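Local structure of amidase, hydantoinase/carbamoylase family (Burkholderia ambifaria, 5TP4) at residues B[192-197]-B[375-380]; B[336-341]-B[367-372]; B[86-91]-B[132-137]; B[213-218]-B[358-363]. The protein probably hydrolyses carbon-nitrogen bonds in N-carbamoyl-L-amino acids or related linear amides and amidines, using a two-zinc site as an M20-family amidase. All blocks are in the same frame, centred on the assembly; numbering follows the deposited sequence. Where two conformers were deposited one is given.

How the interactions relate
Interactions 1, 3 and 4 are parallel strand pairings along one mixed sheet, and interaction 2 packs helix 367-372 against that sheet. Strand 87-91, from interaction 3, borders strand 193-199 of interaction 1, whose partner 377-382 borders strand 212-229 of interaction 4. Centres of interactions 1 and 2 are about 7 Å apart, and those of interactions 3 and 4 about 19 Å. Along the chain interaction 3 closes first. Interaction 1 then spans both others, and the segments of interactions 2 and 4 alternate. Residues distant in sequence thus come together in the sheet that carries two zinc ligands: His92 directly follows strand 87-91 and His198 lies within strand 193-199.

Interaction 1: B[192-197]-B[375-380]; sequences DAYFEA and VPTAMV
Two neighbouring parallel strands in the central sheet of the M20-type catalytic domain meet here, Tyr194 to Ala197 running beside Thr377 to Val380. Their short axes diverge by only 17°, and each residue of the first faces the one 183 positions later. The bonding pattern is that of a regular parallel pair, with even-numbered Tyr194 and Glu196 both giving and receiving. Tyr194 N donates to Pro376 O at 2.8 Å, and Ala378 N returns a bond to Tyr194 O at 3.0 Å. Further on, Glu196 N reaches Ala378 O at 3.2 Å and Val380 N reaches Glu196 O at 3.0 Å. No N-H...O angle among the four falls below 148°.

Side chains alternate between the two faces. On the face of Tyr194, Thr377, Glu196 and Met379, neighbours lie alongside one another and point the same way. Thr377 CG2 meets the edge of the Tyr194 ring, in its plane, 3.9 Å from CD2. With CG set anti to the backbone N (chi1 175°), Tyr194 carries its ring along this face, and its OH donates to Glu196 OE2 at 2.7 Å, approaching from above the carboxylate plane. Met379 bends at its last torsion, bringing CE within 3.9 Å of Glu196 CG. On the other face Phe195 CE2 packs 3.9 Å from Ala378 CB, beneath helix 398-416, which covers Phe195 through Leu408 and Val412. Met379 also lies close to zinc ligand His198. Parallel strands sandwiched between helices, with metal ligands near their C-terminal ends, characterise the catalytic alpha/beta domain of M20 zinc hydrolases.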
loop_
_atom_site.group_PDB
_atom_site.type_symbol
_atom_site.label_atom_id
_atom_site.label_comp_id
_atom_site.label_asym_id
_atom_site.label_seq_id
_atom_site.Cartn_x
_atom_site.Cartn_y
_atom_site.Cartn_z
ATOM N N ASP B 192 -3.740 -47.565 -0.618
ATOM C CA ASP B 192 -5.014 -47.851 -1.284
ATOM C C ASP B 192 -5.859 -46.596 -1.446
ATOM O O ASP B 192 -6.515 -46.410 -2.481
ATOM C CB ASP B 192 -5.815 -48.883 -0.507
ATOM C CG ASP B 192 -7.143 -49.193 -1.173
ATOM O OD1 ASP B 192 -7.150 -49.870 -2.228
ATOM O OD2 ASP B 192 -8.174 -48.745 -0.648
ATOM N N ALA B 193 -5.912 -45.769 -0.408
ATOM C CA ALA B 193 -6.699 -44.543 -0.418
ATOM C C ALA B 193 -6.198 -43.680 0.719
ATOM O O ALA B 193 -5.619 -44.182 1.687
ATOM C CB ALA B 193 -8.201 -44.805 -0.254
ATOM N N TYR B 194 -6.408 -42.367 0.581
ATOM C CA TYR B 194 -5.982 -41.409 1.592
ATOM C C TYR B 194 -7.189 -40.573 1.963
ATOM O O TYR B 194 -7.837 -39.990 1.087
ATOM C CB TYR B 194 -4.858 -40.504 1.080
ATOM C CG TYR B 194 -4.477 -39.416 2.047
ATOM C CD1 TYR B 194 -3.587 -39.682 3.082
ATOM C CD2 TYR B 194 -4.982 -38.121 1.926
ATOM C CE1 TYR B 194 -3.225 -38.697 3.970
ATOM C CE2 TYR B 194 -4.638 -37.132 2.844
ATOM C CZ TYR B 194 -3.752 -37.443 3.851
ATOM O OH TYR B 194 -3.364 -36.474 4.762
ATOM N N PHE B 195 -7.483 -40.505 3.259
ATOM C CA PHE B 195 -8.568 -39.667 3.760
ATOM C C PHE B 195 -8.027 -38.647 4.757
ATOM O O PHE B 195 -7.166 -38.962 5.584
ATOM C CB PHE B 195 -9.632 -40.523 4.446
ATOM C CG PHE B 195 -10.418 -41.418 3.523
ATOM C CD1 PHE B 195 -9.980 -42.704 3.249
ATOM C CD2 PHE B 195 -11.613 -40.977 2.969
ATOM C CE1 PHE B 195 -10.705 -43.537 2.420
ATOM C CE2 PHE B 195 -12.353 -41.784 2.139
ATOM C CZ PHE B 195 -11.909 -43.074 1.854
ATOM N N GLU B 196 -8.550 -37.417 4.713
ATOM C CA GLU B 196 -8.105 -36.395 5.656
ATOM C C GLU B 196 -9.318 -35.635 6.150
ATOM O O GLU B 196 -10.067 -35.091 5.333
ATOM C CB GLU B 196 -7.112 -35.428 4.996
ATOM C CG GLU B 196 -6.711 -34.285 5.887
ATOM C CD GLU B 196 -5.359 -33.671 5.537
ATOM O OE1 GLU B 196 -4.956 -32.692 6.211
ATOM O OE2 GLU B 196 -4.693 -34.168 4.599
ATOM N N ALA B 197 -9.509 -35.600 7.471
ATOM C CA ALA B 197 -10.524 -34.732 8.053
ATOM C C ALA B 197 -9.889 -33.407 8.449
ATOM O O ALA B 197 -8.757 -33.365 8.944
ATOM C CB ALA B 197 -11.178 -35.422 9.254
ATOM N N VAL B 375 -2.642 -40.845 -5.309
ATOM C CA VAL B 375 -3.468 -41.947 -4.813
ATOM C C VAL B 375 -4.904 -41.468 -4.636
ATOM O O VAL B 375 -5.161 -40.264 -4.490
ATOM C CB VAL B 375 -2.929 -42.522 -3.492
ATOM C CG1 VAL B 375 -1.402 -42.727 -3.540
ATOM C CG2 VAL B 375 -3.282 -41.640 -2.381
ATOM N N PRO B 376 -5.870 -42.395 -4.681
ATOM C CA PRO B 376 -7.273 -42.002 -4.463
ATOM C C PRO B 376 -7.466 -41.343 -3.106
ATOM O O PRO B 376 -7.108 -41.904 -2.067
ATOM C CB PRO B 376 -8.032 -43.329 -4.563
ATOM C CG PRO B 376 -7.172 -44.181 -5.399
ATOM C CD PRO B 376 -5.759 -43.826 -5.039
ATOM N N THR B 377 -8.054 -40.146 -3.127
ATOM C CA THR B 377 -8.089 -39.258 -1.973
ATOM C C THR B 377 -9.466 -38.644 -1.781
ATOM O O THR B 377 -10.171 -38.351 -2.757
ATOM C CB THR B 377 -7.030 -38.135 -2.137
ATOM O OG1 THR B 377 -5.714 -38.715 -2.042
ATOM C CG2 THR B 377 -7.168 -37.037 -1.073
ATOM N N ALA B 378 -9.848 -38.442 -0.514
ATOM C CA ALA B 378 -11.052 -37.673 -0.214
ATOM C C ALA B 378 -10.812 -36.933 1.084
ATOM O O ALA B 378 -9.910 -37.273 1.865
ATOM C CB ALA B 378 -12.321 -38.542 -0.079
ATOM N N MET B 379 -11.627 -35.902 1.314
ATOM C CA MET B 379 -11.545 -35.181 2.584
ATOM C C MET B 379 -12.921 -35.016 3.211
ATOM O O MET B 379 -13.954 -34.966 2.521
ATOM C CB MET B 379 -10.927 -33.786 2.430
ATOM C CG MET B 379 -9.412 -33.774 2.136
ATOM S SD MET B 379 -8.790 -32.052 2.121
ATOM C CE MET B 379 -8.830 -31.670 3.861
ATOM N N VAL B 380 -12.916 -34.902 4.546
ATOM C CA VAL B 380 -14.108 -34.560 5.319
ATOM C C VAL B 380 -13.863 -33.197 5.929
ATOM O O VAL B 380 -12.969 -33.059 6.773
ATOM C CB VAL B 380 -14.400 -35.573 6.442
ATOM C CG1 VAL B 380 -15.778 -35.245 7.086
ATOM C CG2 VAL B 380 -14.379 -37.032 5.930
#

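Interaction 2: B[336-341]-B[367-372]; sequences TPFDRG and DAILLA. With EDO (1,2-ethanediol), chain T.
The Phe338 ring presents its edge to Ala372, whose CB lies near the ring plane at 3.6 Å from CD1 and 3.7 Å from CE1. Around the far end of the ring, Ile369 CD1 approaches CZ obliquely at 4.0 Å, its side chain crossing that of Phe338 at about a right angle. Ala368 CB adds a third methyl, 4.1 Å from CZ. These three residues form one side of helix 367-372, which packs on the end of strand 324-337 and the turn that leads into helix 340-353. Phe338 can reach it because its CG stands anti to the carbonyl carbon (chi1 -70°); Met379 of the adjoining strand touches the same ring.

Thr336 makes a second point of contact. Its CG2 leans on the helix backbone, 3.5 Å from Ile369 O, while OG1 turns to polar company: Arg373 hydrogen-bonds it, and O1 of a 1,2-ethanediol, probably from the crystallisation liquor, lies 2.7 Å from Thr336 OG1. Asp339 follows as the N-cap of helix 340-353, its OD2 receiving Cys342 N.

No direct hydrogen bond crosses between the two segments; the polar link is a water, which donates to Pro337 O at 2.8 Å and to Ala372 O at 3.2 Å.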
loop_
_atom_site.group_PDB
_atom_site.type_symbol
_atom_site.label_atom_id
_atom_site.label_comp_id
_atom_site.label_asym_id
_atom_site.label_seq_id
_atom_site.Cartn_x
_atom_site.Cartn_y
_atom_site.Cartn_z
ATOM N N THR B 336 -7.061 -29.551 -8.466
ATOM C CA THR B 336 -6.705 -30.864 -7.924
ATOM C C THR B 336 -7.973 -31.605 -7.543
ATOM O O THR B 336 -8.392 -31.597 -6.385
ATOM C CB THR B 336 -5.771 -30.722 -6.716
ATOM O OG1 THR B 336 -4.734 -29.778 -7.039
ATOM C CG2 THR B 336 -5.136 -32.077 -6.387
ATOM N N PRO B 337 -8.609 -32.279 -8.495
ATOM C CA PRO B 337 -9.809 -33.054 -8.153
ATOM C C PRO B 337 -9.484 -34.247 -7.263
ATOM O O PRO B 337 -8.447 -34.904 -7.415
ATOM C CB PRO B 337 -10.343 -33.506 -9.516
ATOM C CG PRO B 337 -9.183 -33.385 -10.434
ATOM C CD PRO B 337 -8.366 -32.245 -9.945
ATOM N N PHE B 338 -10.388 -34.514 -6.328
ATOM C CA PHE B 338 -10.295 -35.706 -5.497
ATOM C C PHE B 338 -10.957 -36.891 -6.200
ATOM O O PHE B 338 -11.602 -36.756 -7.239
ATOM C CB PHE B 338 -10.921 -35.434 -4.123
ATOM C CG PHE B 338 -10.131 -34.491 -3.271
ATOM C CD1 PHE B 338 -8.794 -34.227 -3.564
ATOM C CD2 PHE B 338 -10.718 -33.875 -2.177
ATOM C CE1 PHE B 338 -8.057 -33.339 -2.780
ATOM C CE2 PHE B 338 -9.994 -33.001 -1.364
ATOM C CZ PHE B 338 -8.654 -32.725 -1.666
ATOM N N ASP B 339 -10.755 -38.083 -5.647
ATOM C CA ASP B 339 -11.195 -39.299 -6.316
ATOM C C ASP B 339 -12.697 -39.456 -6.154
ATOM O O ASP B 339 -13.190 -39.479 -5.026
ATOM C CB ASP B 339 -10.478 -40.498 -5.706
ATOM C CG ASP B 339 -10.972 -41.798 -6.268
ATOM O OD1 ASP B 339 -10.599 -42.096 -7.434
ATOM O OD2 ASP B 339 -11.723 -42.497 -5.557
ATOM N N ARG B 340 -13.417 -39.590 -7.282
ATOM C CA ARG B 340 -14.873 -39.659 -7.221
ATOM C C ARG B 340 -15.346 -40.761 -6.280
ATOM O O ARG B 340 -16.270 -40.550 -5.486
ATOM C CB ARG B 340 -15.463 -39.861 -8.619
ATOM C CG ARG B 340 -16.999 -39.787 -8.602
ATOM C CD ARG B 340 -17.692 -39.993 -9.969
ATOM N NE ARG B 340 -17.377 -41.277 -10.612
ATOM C CZ ARG B 340 -17.655 -42.481 -10.116
ATOM N NH1 ARG B 340 -18.250 -42.627 -8.937
ATOM N NH2 ARG B 340 -17.313 -43.555 -10.803
ATOM N N GLY B 341 -14.712 -41.929 -6.331
ATOM C CA GLY B 341 -15.145 -43.036 -5.487
ATOM C C GLY B 341 -14.935 -42.795 -4.004
ATOM O O GLY B 341 -15.801 -43.138 -3.189
ATOM N N ASP B 367 -2.215 -31.474 3.002
ATOM C CA ASP B 367 -1.481 -32.641 2.517
ATOM C C ASP B 367 -2.310 -33.463 1.539
ATOM O O ASP B 367 -1.746 -34.056 0.609
ATOM C CB ASP B 367 -1.060 -33.489 3.704
ATOM C CG ASP B 367 -0.011 -32.791 4.570
ATOM O OD1 ASP B 367 1.103 -32.475 4.057
ATOM O OD2 ASP B 367 -0.298 -32.542 5.781
ATOM N N ALA B 368 -3.635 -33.522 1.736
ATOM C CA ALA B 368 -4.503 -34.227 0.789
ATOM C C ALA B 368 -4.319 -33.759 -0.650
ATOM O O ALA B 368 -4.478 -34.560 -1.576
ATOM C CB ALA B 368 -5.971 -34.065 1.179
ATOM N N ILE B 369 -4.011 -32.473 -0.861
ATOM C CA ILE B 369 -3.802 -31.963 -2.224
ATOM C C ILE B 369 -2.669 -32.715 -2.917
ATOM O O ILE B 369 -2.771 -33.122 -4.098
ATOM C CB ILE B 369 -3.514 -30.451 -2.185
ATOM C CG1 ILE B 369 -4.727 -29.699 -1.664
ATOM C CG2 ILE B 369 -3.115 -29.976 -3.601
ATOM C CD1 ILE B 369 -5.972 -29.860 -2.518
ATOM N N LEU B 370 -1.550 -32.881 -2.203
ATOM C CA LEU B 370 -0.409 -33.606 -2.754
ATOM C C LEU B 370 -0.740 -35.079 -2.940
ATOM O O LEU B 370 -0.377 -35.674 -3.961
ATOM C CB LEU B 370 0.806 -33.462 -1.835
ATOM C CG LEU B 370 1.642 -32.174 -1.862
ATOM C CD1 LEU B 370 2.476 -32.078 -3.115
ATOM C CD2 LEU B 370 0.775 -30.885 -1.660
ATOM N N LEU B 371 -1.415 -35.684 -1.962
ATOM C CA LEU B 371 -1.727 -37.113 -2.064
ATOM C C LEU B 371 -2.651 -37.394 -3.239
ATOM O O LEU B 371 -2.501 -38.414 -3.925
ATOM C CB LEU B 371 -2.366 -37.633 -0.775
ATOM C CG LEU B 371 -1.400 -38.165 0.297
ATOM C CD1 LEU B 371 -0.716 -39.495 -0.095
ATOM C CD2 LEU B 371 -0.302 -37.149 0.670
ATOM N N ALA B 372 -3.608 -36.493 -3.497
ATOM C CA ALA B 372 -4.621 -36.735 -4.526
ATOM C C ALA B 372 -4.021 -36.871 -5.908
ATOM O O ALA B 372 -4.650 -37.471 -6.790
ATOM C CB ALA B 372 -5.646 -35.600 -4.548
HETATM C C1 EDO T . -4.919 -26.885 -5.185
HETATM O O1 EDO T . -5.785 -27.463 -6.177
HETATM C C2 EDO T . -3.962 -25.902 -5.853
HETATM O O2 EDO T . -3.104 -26.591 -6.779
HETATM O O HOH W 1 -5.990 -35.180 -8.646
#

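Interaction 3: B[86-91]-B[132-137]; sequences PVLIGS and VSWTNE
Leu88 overlaps Val132 closely: its CD1 stands 3.5 Å from Val132 CG1, tighter than an ordinary carbon contact. The other branch, CD2, reaches across to the indole of Trp134, 4.0 Å from CZ2, from an oblique direction. Val132 is the middle of this cluster, because its two methyls do separate jobs. CG1, lying between the backbone N and the carbonyl carbon (chi1 57°), also packs 3.5 Å from Gly90 CA, where the absence of a side chain makes room for it. CG2 sits over the centre of one face of the Trp134 ring, 3.7 Å above its plane, so that the indole is backed by its own segment.

Backbone bonds hold the two segments in parallel register. Val132 N donates to Ile89 O at 2.9 Å and Ser91 N to Val132 O at 3.1 Å. The pairing extends one step beyond strand 129-133, as Trp134 N donates to Ser91 O at 3.0 Å, in the carbonyl plane and with an N-H...O angle of 164°. That same oxygen also lies 3.2 Å from Trp134 CD1.

The polar ends look to the neighbouring strand 193-199: Trp134 NE1 bonds to Tyr194 OH, and Ser91 OG to Glu196 OE1. His92, a zinc ligand, follows Ser91 directly, and Glu137, seen to bind zinc in this protein although not in this copy, lies in the loop that follows strand 129-133. The apolar cluster of Leu88, Val132 and Trp134 and the three backbone bonds are consistent with a well-defined path for the backbone leading to both metal-binding residues, with Trp134 and Ser91 tying it to the next strand.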
loop_
_atom_site.group_PDB
_atom_site.type_symbol
_atom_site.label_atom_id
_atom_site.label_comp_id
_atom_site.label_asym_id
_atom_site.label_seq_id
_atom_site.Cartn_x
_atom_site.Cartn_y
_atom_site.Cartn_z
ATOM N N PRO B 86 -2.346 -50.097 2.599
ATOM C CA PRO B 86 -3.192 -49.514 3.648
ATOM C C PRO B 86 -4.116 -48.419 3.131
ATOM O O PRO B 86 -3.865 -47.754 2.122
ATOM C CB PRO B 86 -2.166 -48.947 4.638
ATOM C CG PRO B 86 -0.988 -48.562 3.768
ATOM C CD PRO B 86 -0.950 -49.633 2.691
ATOM N N VAL B 87 -5.200 -48.242 3.876
ATOM C CA VAL B 87 -5.997 -47.030 3.827
ATOM C C VAL B 87 -5.381 -46.089 4.849
ATOM O O VAL B 87 -5.224 -46.455 6.019
ATOM C CB VAL B 87 -7.466 -47.323 4.147
ATOM C CG1 VAL B 87 -8.243 -45.986 4.278
ATOM C CG2 VAL B 87 -8.037 -48.247 3.090
ATOM N N LEU B 88 -5.019 -44.887 4.404
ATOM C CA LEU B 88 -4.225 -43.964 5.204
ATOM C C LEU B 88 -5.120 -42.807 5.606
ATOM O O LEU B 88 -5.804 -42.238 4.759
ATOM C CB LEU B 88 -3.022 -43.492 4.383
ATOM C CG LEU B 88 -1.864 -42.644 4.886
ATOM C CD1 LEU B 88 -1.153 -43.251 6.105
ATOM C CD2 LEU B 88 -0.905 -42.482 3.727
ATOM N N ILE B 89 -5.124 -42.485 6.899
ATOM C CA ILE B 89 -5.817 -41.324 7.446
ATOM C C ILE B 89 -4.738 -40.354 7.880
ATOM O O ILE B 89 -3.906 -40.709 8.715
ATOM C CB ILE B 89 -6.675 -41.708 8.659
ATOM C CG1 ILE B 89 -7.762 -42.719 8.279
ATOM C CG2 ILE B 89 -7.264 -40.449 9.341
ATOM C CD1 ILE B 89 -8.573 -43.182 9.502
ATOM N N GLY B 90 -4.746 -39.127 7.368
ATOM C CA GLY B 90 -3.656 -38.229 7.686
ATOM C C GLY B 90 -4.104 -36.805 7.930
ATOM O O GLY B 90 -5.228 -36.414 7.613
ATOM N N SER B 91 -3.180 -36.048 8.516
ATOM C CA SER B 91 -3.173 -34.590 8.517
ATOM C C SER B 91 -1.810 -34.191 9.088
ATOM O O SER B 91 -0.803 -34.822 8.729
ATOM C CB SER B 91 -4.355 -34.011 9.299
ATOM O OG SER B 91 -4.601 -32.671 8.875
ATOM N N VAL B 132 -1.228 -40.958 9.704
ATOM C CA VAL B 132 0.011 -40.244 9.421
ATOM C C VAL B 132 -0.098 -38.776 9.833
ATOM O O VAL B 132 -1.146 -38.129 9.670
ATOM C CB VAL B 132 0.419 -40.390 7.928
ATOM C CG1 VAL B 132 -0.688 -39.903 6.986
ATOM C CG2 VAL B 132 1.736 -39.694 7.639
ATOM N N SER B 133 0.973 -38.273 10.440
ATOM C CA SER B 133 1.175 -36.846 10.604
ATOM C C SER B 133 2.368 -36.476 9.720
ATOM O O SER B 133 3.487 -36.931 9.969
ATOM C CB SER B 133 1.417 -36.505 12.082
ATOM O OG SER B 133 1.826 -35.153 12.229
ATOM N N TRP B 134 2.130 -35.650 8.699
ATOM C CA TRP B 134 3.176 -35.329 7.727
ATOM C C TRP B 134 4.082 -34.228 8.257
ATOM O O TRP B 134 3.614 -33.262 8.874
ATOM C CB TRP B 134 2.564 -34.865 6.407
ATOM C CG TRP B 134 1.570 -35.815 5.788
ATOM C CD1 TRP B 134 0.184 -35.736 5.822
ATOM C CD2 TRP B 134 1.890 -36.980 5.027
ATOM N NE1 TRP B 134 -0.351 -36.800 5.111
ATOM C CE2 TRP B 134 0.672 -37.578 4.635
ATOM C CE3 TRP B 134 3.098 -37.596 4.670
ATOM C CZ2 TRP B 134 0.624 -38.750 3.864
ATOM C CZ3 TRP B 134 3.059 -38.757 3.911
ATOM C CH2 TRP B 134 1.827 -39.328 3.521
ATOM N N THR B 135 5.383 -34.359 7.984
ATOM C CA THR B 135 6.345 -33.345 8.409
ATOM C C THR B 135 6.103 -32.003 7.731
ATOM O O THR B 135 5.876 -31.934 6.519
ATOM C CB THR B 135 7.767 -33.818 8.084
ATOM O OG1 THR B 135 8.052 -34.996 8.839
ATOM C CG2 THR B 135 8.795 -32.730 8.390
ATOM N N ASN B 136 6.205 -30.920 8.524
ATOM C CA ASN B 136 6.263 -29.545 8.001
ATOM C C ASN B 136 5.169 -29.270 6.967
ATOM O O ASN B 136 5.428 -28.749 5.875
ATOM C CB ASN B 136 7.636 -29.251 7.395
ATOM C CG ASN B 136 7.902 -27.755 7.209
ATOM O OD1 ASN B 136 8.217 -27.056 8.168
ATOM N ND2 ASN B 136 7.827 -27.275 5.970
ATOM N N GLU B 137 3.924 -29.589 7.325
ATOM C CA GLU B 137 2.826 -29.216 6.439
ATOM C C GLU B 137 2.705 -27.700 6.308
ATOM O O GLU B 137 2.342 -27.193 5.242
ATOM C CB GLU B 137 1.506 -29.819 6.951
ATOM C CG GLU B 137 0.265 -29.490 6.076
ATOM C CD GLU B 137 -0.323 -28.108 6.334
ATOM O OE1 GLU B 137 0.052 -27.463 7.329
ATOM O OE2 GLU B 137 -1.168 -27.658 5.532
#

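Interaction 4: B[213-218]-B[358-363]; sequences GIVTGG and ERIVSG
Val215 packs along Ile360 and Ser362 of the parallel neighbouring strand. Its CB lies 4.0 Å from Ile360 O. From there CG1, anti to the backbone N (chi1 -171°), runs over the partner strand to Ser362, 3.7 Å from N, with Ser362 CB near it too. CG2 takes the other direction and faces Ile360 CG2 at 4.2 Å; Met379 of strand 377-382 packs against CG2 from the opposite direction, and Phe381 also touches Val215.

Backbone bonds fix the register. Ile214 N donates to Glu358 O at 2.8 Å, Ile360 N to Ile214 O, and Thr216 N to Ile360 O at 2.9 Å. Regular pairing would next use Thr216 O; instead Ser362 N donates to Gly217 O at 2.8 Å, with an N-H...O angle of 161°. One extra residue has entered the 213-218 side, and Thr216 O serves Phe338 N, just past the end of strand 324-337 on its other flank. Val361 CG2 closes against the displaced carbonyl, 3.2 Å from Gly217 O. In one of the two deposited conformers of Arg359, Thr216 CG2 lies over one face of the guanidinium.

The short axes cross at 41°, a marked twist for paired strands. Such a slip of register is consistent with a beta bulge, here in the strand that runs on from the catalytic sheet towards the lid domain of the two-domain M20 fold.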
loop_
_atom_site.group_PDB
_atom_site.type_symbol
_atom_site.label_atom_id
_atom_site.label_comp_id
_atom_site.label_asym_id
_atom_site.label_seq_id
_atom_site.Cartn_x
_atom_site.Cartn_y
_atom_site.Cartn_z
ATOM N N GLY B 213 -18.780 -31.165 5.201
ATOM C CA GLY B 213 -18.378 -30.720 3.882
ATOM C C GLY B 213 -17.811 -31.900 3.116
ATOM O O GLY B 213 -16.817 -32.498 3.536
ATOM N N ILE B 214 -18.466 -32.276 2.024
ATOM C CA ILE B 214 -18.004 -33.345 1.126
ATOM C C ILE B 214 -17.011 -32.685 0.174
ATOM O O ILE B 214 -17.405 -32.032 -0.789
ATOM C CB ILE B 214 -19.167 -33.993 0.374
ATOM C CG1 ILE B 214 -20.167 -34.622 1.340
ATOM C CG2 ILE B 214 -18.645 -35.087 -0.592
ATOM C CD1 ILE B 214 -21.568 -34.754 0.746
ATOM N N VAL B 215 -15.710 -32.826 0.438
ATOM C CA VAL B 215 -14.740 -31.978 -0.257
ATOM C C VAL B 215 -14.475 -32.551 -1.640
ATOM O O VAL B 215 -14.171 -33.739 -1.783
ATOM C CB VAL B 215 -13.436 -31.837 0.552
ATOM C CG1 VAL B 215 -12.578 -30.800 -0.093
ATOM C CG2 VAL B 215 -13.723 -31.418 1.996
ATOM N N THR B 216 -14.550 -31.698 -2.663
ATOM C CA THR B 216 -14.454 -32.201 -4.026
ATOM C C THR B 216 -13.045 -32.137 -4.607
ATOM O O THR B 216 -12.755 -32.869 -5.564
ATOM C CB THR B 216 -15.440 -31.447 -4.937
ATOM O OG1 THR B 216 -15.140 -30.056 -4.952
ATOM C CG2 THR B 216 -16.835 -31.598 -4.401
ATOM N N GLY B 217 -12.173 -31.321 -4.046
ATOM C CA GLY B 217 -10.861 -31.096 -4.616
ATOM C C GLY B 217 -10.371 -29.720 -4.220
ATOM O O GLY B 217 -10.980 -29.039 -3.401
ATOM N N GLY B 218 -9.256 -29.331 -4.828
ATOM C CA GLY B 218 -8.681 -28.014 -4.624
ATOM C C GLY B 218 -8.822 -27.190 -5.891
ATOM O O GLY B 218 -9.077 -27.733 -6.972
ATOM N N GLU B 358 -22.912 -30.865 2.303
ATOM C CA GLU B 358 -22.874 -30.226 0.993
ATOM C C GLU B 358 -21.504 -30.426 0.370
ATOM O O GLU B 358 -20.489 -30.548 1.066
ATOM C CB GLU B 358 -23.213 -28.730 1.055
ATOM C CG GLU B 358 -22.195 -27.825 1.733
ATOM C CD GLU B 358 -22.732 -26.386 1.916
ATOM O OE1 GLU B 358 -22.623 -25.579 0.964
ATOM O OE2 GLU B 358 -23.281 -26.073 2.997
ATOM N N ARG B 359 -21.488 -30.467 -0.959
ATOM C CA ARG B 359 -20.226 -30.484 -1.690
ATOM C C ARG B 359 -19.554 -29.120 -1.579
ATOM O O ARG B 359 -20.220 -28.075 -1.633
ATOM C CB ARG B 359 -20.463 -30.851 -3.155
ATOM C CG ARG B 359 -20.837 -32.302 -3.338
ATOM C CD ARG B 359 -21.204 -32.620 -4.776
ATOM N NE ARG B 359 -20.075 -32.564 -5.704
ATOM C CZ ARG B 359 -19.236 -33.569 -5.945
ATOM N NH1 ARG B 359 -19.363 -34.719 -5.304
ATOM N NH2 ARG B 359 -18.255 -33.412 -6.827
ATOM N N ILE B 360 -18.232 -29.127 -1.384
ATOM C CA ILE B 360 -17.494 -27.887 -1.159
ATOM C C ILE B 360 -16.070 -28.075 -1.665
ATOM O O ILE B 360 -15.520 -29.170 -1.606
ATOM C CB ILE B 360 -17.527 -27.547 0.355
ATOM C CG1 ILE B 360 -16.826 -26.221 0.661
ATOM C CG2 ILE B 360 -16.855 -28.672 1.172
ATOM C CD1 ILE B 360 -17.249 -25.652 2.048
ATOM N N VAL B 361 -15.479 -27.017 -2.198
ATOM C CA VAL B 361 -14.091 -27.110 -2.647
ATOM C C VAL B 361 -13.179 -26.749 -1.477
ATOM O O VAL B 361 -13.551 -25.955 -0.607
ATOM C CB VAL B 361 -13.865 -26.198 -3.880
ATOM C CG1 VAL B 361 -13.861 -24.717 -3.486
ATOM C CG2 VAL B 361 -12.602 -26.596 -4.628
ATOM N N SER B 362 -11.983 -27.347 -1.422
ATOM C CA SER B 362 -10.999 -26.916 -0.435
ATOM C C SER B 362 -10.359 -25.617 -0.897
ATOM O O SER B 362 -9.691 -25.577 -1.940
ATOM C CB SER B 362 -9.945 -27.996 -0.201
ATOM O OG SER B 362 -8.992 -27.497 0.737
ATOM N N GLY B 363 -10.578 -24.533 -0.134
ATOM C CA GLY B 363 -10.010 -23.269 -0.546
ATOM C C GLY B 363 -8.575 -23.049 -0.146
ATOM O O GLY B 363 -7.993 -22.040 -0.543
#